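Local structure of capsular polysaccharide export system protein KpsC (Thermosulfurimonas dismutans, 6MGB) at residues S246-F251 with A295-Y300; G253-K258 with E291-A296. The protein is a glycosyltransferase that probably transfers Kdo in a beta-2,4 linkage from CMP-Kdo during synthesis of the glycolipid that carries bacterial capsules. All blocks are in the same frame, centred on the assembly; numbering follows the deposited sequence.

Contact 1. Residues S246-F251 with A295-Y300; sequences SSQMGF and AAYLLY. With C5P (cytidine-5'-monophosphate), chain D.
Tyr297 reaches out from helix 289-299 into the angle between Gln248 and Phe251, which stand on the first turn of helix 248-255. The Tyr297 and Phe251 side chains run past one another in opposite senses, the ring planes inclined at 43° and the centroids 5.4 Å apart, an oblique aromatic pair. The closest approach is CE1 of Tyr297 to CE2 of Phe251, 3.3 Å, made at the edge of the phenylalanine ring; the tyrosine hydroxyl also lies in the plane of that ring. Tyr297 OH receives a weak, bent hydrogen bond of 3.2 Å from Gln248 NE2, with the amide plane almost perpendicular to the tyrosine ring. Gln248 spans this distance because CG is anti to the backbone N (chi1 177°) and the chain continues extended. The main partner of its amide is Phe76 O, to which NE2 gives a bond; OE1 takes one from Lys140 NZ. With an alanine in place of Tyr297, Phe251 would probably lose the ring packed at its edge and Gln248 NE2 its weak second acceptor. On the nucleotide side, Gln248 CG lies 3.3 Å from O3' of CMP, and the backbone of the same residue holds the phosphate: Gln248 N points almost straight at O3P (2.8 Å, 173°). Ser247 OG gives a bond to O1P while accepting one from Met249 N as the helix N-cap. Met249 SD lies 3.4 Å from the cytosine N3. The phosphate therefore meets a helix start, whose dipole would probably help hold its charge. Tyr297 also meets the rings of Phe76 and Phe293. Helix 248-255 follows strand 241-244 of the parallel sheet, while helix 289-299 packs on helices 107-114 and 120-135 and leads into strand 302-305 of the mixed sheet.

Contact 2. Residues G253-K258 with E291-A296; sequences GLMLGK and ELFAAA
Met255 and Phe293 meet through the methionine methyl, CE lying 3.6 Å from CE1 of the phenylalanine ring. The two side chains cross at about a right angle. The sulfur stands farther off, with SD 5.3 Å from the ring centroid and 73° from the ring normal, an oblique Met-aromatic contact. Met255 turns its tip this way by a bend at its last torsion (chi3 58°). The second point of touch is looser and purely aliphatic: Leu254 CD2 and Leu292 CD2 come to 4.2 Å. These two neighbouring pairs join the last turn of helix 248-255 to the N-terminal half of helix 289-299, and the nearest CA atoms, those of Met255 and Phe293, are 7.7 Å apart.

In the next shell, Ile133 of helix 120-135 lies on Met255, and Leu130 of the same helix lies on Phe293, so one helix packs against both halves of the pair. Leu273 touches both Leu254 and Leu292 in the same manner, while Tyr268 and Leu112 add to the surroundings of Leu292. Arg134 NH1 bonds the backbone oxygen of Met255, tying helix 120-135 to the end of helix 248-255 by a polar link as well.

That end is a Schellman motif. Gly257, with its positive phi of 79°, serves as the C-prime residue, and the chain folds back with Lys258 N bonded to Gly253 O at 3.1 Å and Gly257 N to Leu254 O at 2.9 Å. Gly253 O also accepts from Leu256 N. The reversal leads directly into strand 259-262; strand 241-244, helix 248-255 and this parallel neighbouring strand form a beta-alpha-beta crossover, as in the Rossmann-like domains of GT-B glycosyltransferases.

How the contacts relate
Both contacts join helix 248-255 to helix 289-299, with centres 7 Å apart. Contact 1 uses the N-terminal turn of the first helix and the C-terminal part of the second; contact 2 takes the end of the first and an earlier part of the second, so the start of one helix meets the end of the other. Ala295 and Ala296 belong to both. Along the chain come 246-251, 253-258, then 291-296 and 295-300. Helix 248-255 belongs to the parallel sheet that carries the CMP site, while helix 289-299 runs on to strand 302-305 of the mixed sheet. Both contacts thus link the two sheet-bearing halves beside the site, consistent with a GT-B interdomain interface.

Contact 1. Residues S246-F251 with A295-Y300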
# COMPACT_ATOMS: atom_id res chain seq x y z
N SER A 246 1.79 8.37 5.78
CA SER A 246 1.92 7.71 4.48
C SER A 246 1.31 6.31 4.44
O SER A 246 1.63 5.54 3.53
CB SER A 246 3.40 7.61 4.09
OG SER A 246 4.10 6.78 5.00
N SER A 247 0.43 5.96 5.38
CA SER A 247 -0.08 4.60 5.46
C SER A 247 -1.06 4.30 4.33
O SER A 247 -1.82 5.16 3.89
CB SER A 247 -0.77 4.38 6.81
OG SER A 247 -1.39 3.11 6.87
N GLN A 248 -1.05 3.04 3.88
CA GLN A 248 -2.06 2.58 2.93
C GLN A 248 -3.46 2.71 3.52
O GLN A 248 -4.44 2.82 2.78
CB GLN A 248 -1.79 1.14 2.52
CG GLN A 248 -2.85 0.55 1.58
CD GLN A 248 -2.56 -0.89 1.21
OE1 GLN A 248 -1.42 -1.35 1.29
NE2 GLN A 248 -3.59 -1.62 0.82
N MET A 249 -3.58 2.67 4.85
CA MET A 249 -4.88 2.80 5.48
C MET A 249 -5.51 4.16 5.18
O MET A 249 -6.74 4.29 5.26
CB MET A 249 -4.76 2.58 6.99
CG MET A 249 -6.09 2.53 7.72
SD MET A 249 -5.91 1.88 9.40
CE MET A 249 -7.58 2.11 10.02
N GLY A 250 -4.71 5.16 4.84
CA GLY A 250 -5.26 6.43 4.40
C GLY A 250 -6.05 6.29 3.11
O GLY A 250 -7.10 6.92 2.94
N PHE A 251 -5.56 5.47 2.18
CA PHE A 251 -6.30 5.23 0.95
C PHE A 251 -7.56 4.41 1.22
O PHE A 251 -8.60 4.64 0.59
CB PHE A 251 -5.42 4.54 -0.08
CG PHE A 251 -6.07 4.42 -1.43
CD1 PHE A 251 -6.38 5.56 -2.16
CD2 PHE A 251 -6.38 3.18 -1.97
CE1 PHE A 251 -6.98 5.47 -3.40
CE2 PHE A 251 -6.98 3.08 -3.21
CZ PHE A 251 -7.28 4.22 -3.93
N ALA A 295 -6.64 2.71 -11.31
CA ALA A 295 -5.22 2.53 -11.62
C ALA A 295 -4.50 1.78 -10.51
O ALA A 295 -3.73 0.85 -10.77
CB ALA A 295 -4.57 3.89 -11.86
N ALA A 296 -4.75 2.17 -9.25
CA ALA A 296 -3.95 1.65 -8.15
C ALA A 296 -4.28 0.20 -7.83
O ALA A 296 -3.39 -0.60 -7.53
CB ALA A 296 -4.14 2.53 -6.91
N TYR A 297 -5.57 -0.16 -7.87
CA TYR A 297 -5.99 -1.49 -7.44
C TYR A 297 -6.29 -2.45 -8.59
O TYR A 297 -6.09 -3.66 -8.43
CB TYR A 297 -7.22 -1.38 -6.53
CG TYR A 297 -6.90 -1.19 -5.06
CD1 TYR A 297 -6.02 -0.20 -4.64
CD2 TYR A 297 -7.50 -1.98 -4.08
CE1 TYR A 297 -5.73 -0.02 -3.30
CE2 TYR A 297 -7.22 -1.81 -2.74
CZ TYR A 297 -6.33 -0.82 -2.35
OH TYR A 297 -6.04 -0.63 -1.02
N LEU A 298 -6.76 -1.96 -9.74
CA LEU A 298 -7.07 -2.85 -10.85
C LEU A 298 -5.89 -3.03 -11.81
O LEU A 298 -5.53 -4.16 -12.15
CB LEU A 298 -8.29 -2.34 -11.61
CG LEU A 298 -9.64 -2.89 -11.14
CD1 LEU A 298 -10.03 -2.29 -9.79
CD2 LEU A 298 -10.73 -2.62 -12.17
N LEU A 299 -5.27 -1.93 -12.25
CA LEU A 299 -4.24 -1.99 -13.28
C LEU A 299 -2.85 -2.25 -12.72
O LEU A 299 -2.08 -3.02 -13.31
CB LEU A 299 -4.22 -0.69 -14.08
CG LEU A 299 -5.53 -0.25 -14.75
CD1 LEU A 299 -5.27 0.96 -15.63
CD2 LEU A 299 -6.15 -1.38 -15.55
N TYR A 300 -2.50 -1.61 -11.60
CA TYR A 300 -1.11 -1.60 -11.16
C TYR A 300 -0.67 -2.96 -10.62
O TYR A 300 0.38 -3.46 -11.07
CB TYR A 300 -0.92 -0.47 -10.13
CG TYR A 300 0.46 -0.26 -9.58
CD1 TYR A 300 1.56 -0.01 -10.40
CD2 TYR A 300 0.67 -0.23 -8.20
CE1 TYR A 300 2.82 0.21 -9.87
CE2 TYR A 300 1.91 -0.01 -7.66
CZ TYR A 300 2.99 0.21 -8.50
OH TYR A 300 4.23 0.44 -7.95
O3P C5P D . 0.84 1.08 4.72
P C5P D . 0.77 0.37 6.05
O1P C5P D . 0.86 1.40 7.17
O2P C5P D . 1.76 -0.74 6.33
O5' C5P D . -0.69 -0.26 6.13
C5' C5P D . -0.99 -1.51 5.54
C4' C5P D . -2.41 -1.93 5.87
O4' C5P D . -2.47 -2.32 7.27
C3' C5P D . -3.45 -0.83 5.74
O3' C5P D . -3.93 -0.69 4.41
C2' C5P D . -4.53 -1.27 6.72
O2' C5P D . -5.38 -2.26 6.15
C1' C5P D . -3.70 -1.91 7.83
N1 C5P D . -3.42 -0.95 8.93
C2 C5P D . -4.21 -1.00 10.20
N3 C5P D . -3.91 -0.03 11.31
C4 C5P D . -2.85 0.96 11.16
C5 C5P D . -2.06 1.01 9.89
C6 C5P D . -2.36 0.03 8.79
O2 C5P D . -5.07 -1.80 10.33
N4 C5P D . -2.56 1.91 12.23

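Contact 2. Residues G253-K258 with E291-A296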
# COMPACT_ATOMS: atom_id res chain seq x y z
N GLY A 253 -9.32 4.65 3.84
CA GLY A 253 -10.26 5.66 4.28
C GLY A 253 -10.79 6.50 3.14
O GLY A 253 -11.99 6.81 3.08
N LEU A 254 -9.92 6.88 2.20
CA LEU A 254 -10.36 7.63 1.03
C LEU A 254 -11.39 6.84 0.23
O LEU A 254 -12.37 7.41 -0.26
CB LEU A 254 -9.15 7.98 0.16
CG LEU A 254 -9.24 9.22 -0.73
CD1 LEU A 254 -9.34 10.49 0.10
CD2 LEU A 254 -8.03 9.28 -1.65
N MET A 255 -11.18 5.53 0.10
CA MET A 255 -12.13 4.69 -0.63
C MET A 255 -13.51 4.70 0.02
O MET A 255 -14.51 4.46 -0.66
CB MET A 255 -11.59 3.26 -0.72
CG MET A 255 -10.39 3.12 -1.65
SD MET A 255 -9.48 1.59 -1.42
CE MET A 255 -10.76 0.37 -1.70
N LEU A 256 -13.58 4.97 1.32
CA LEU A 256 -14.85 5.08 2.03
C LEU A 256 -15.37 6.51 2.09
O LEU A 256 -16.35 6.77 2.78
CB LEU A 256 -14.70 4.52 3.45
CG LEU A 256 -14.27 3.06 3.57
CD1 LEU A 256 -14.02 2.69 5.02
CD2 LEU A 256 -15.32 2.13 2.97
N GLY A 257 -14.74 7.44 1.37
CA GLY A 257 -15.22 8.80 1.31
C GLY A 257 -14.87 9.66 2.50
O GLY A 257 -15.49 10.71 2.70
N LYS A 258 -13.89 9.26 3.31
CA LYS A 258 -13.49 10.04 4.46
C LYS A 258 -12.58 11.20 4.05
O LYS A 258 -11.98 11.20 2.97
CB LYS A 258 -12.78 9.16 5.49
CG LYS A 258 -13.55 7.91 5.87
CD LYS A 258 -14.92 8.24 6.44
CE LYS A 258 -15.69 6.99 6.82
NZ LYS A 258 -17.04 7.32 7.35
N GLU A 291 -11.05 6.96 -10.40
CA GLU A 291 -9.91 6.85 -11.31
C GLU A 291 -8.66 6.41 -10.56
O GLU A 291 -7.93 5.54 -11.03
CB GLU A 291 -9.68 8.18 -12.02
CG GLU A 291 -10.72 8.53 -13.06
CD GLU A 291 -10.54 9.92 -13.64
OE1 GLU A 291 -9.88 10.75 -12.99
OE2 GLU A 291 -11.06 10.18 -14.74
N LEU A 292 -8.40 7.01 -9.40
CA LEU A 292 -7.25 6.61 -8.59
C LEU A 292 -7.35 5.14 -8.20
O LEU A 292 -6.37 4.40 -8.30
CB LEU A 292 -7.17 7.50 -7.35
CG LEU A 292 -6.07 7.22 -6.33
CD1 LEU A 292 -4.71 7.12 -7.00
CD2 LEU A 292 -6.07 8.30 -5.28
N PHE A 293 -8.53 4.71 -7.76
CA PHE A 293 -8.72 3.32 -7.38
C PHE A 293 -8.52 2.39 -8.58
O PHE A 293 -7.90 1.33 -8.45
CB PHE A 293 -10.12 3.14 -6.79
CG PHE A 293 -10.52 1.71 -6.58
CD1 PHE A 293 -10.12 1.03 -5.44
CD2 PHE A 293 -11.29 1.04 -7.51
CE1 PHE A 293 -10.48 -0.29 -5.24
CE2 PHE A 293 -11.66 -0.27 -7.32
CZ PHE A 293 -11.25 -0.94 -6.18
N ALA A 294 -9.04 2.77 -9.75
CA ALA A 294 -8.91 1.91 -10.93
C ALA A 294 -7.45 1.65 -11.26
O ALA A 294 -7.04 0.51 -11.48
CB ALA A 294 -9.63 2.55 -12.11
N ALA A 295 -6.64 2.71 -11.31
CA ALA A 295 -5.22 2.53 -11.62
C ALA A 295 -4.50 1.78 -10.51
O ALA A 295 -3.73 0.85 -10.77
CB ALA A 295 -4.57 3.89 -11.86
N ALA A 296 -4.75 2.17 -9.25
CA ALA A 296 -3.95 1.65 -8.15
C ALA A 296 -4.28 0.20 -7.83
O ALA A 296 -3.39 -0.60 -7.53
CB ALA A 296 -4.14 2.53 -6.91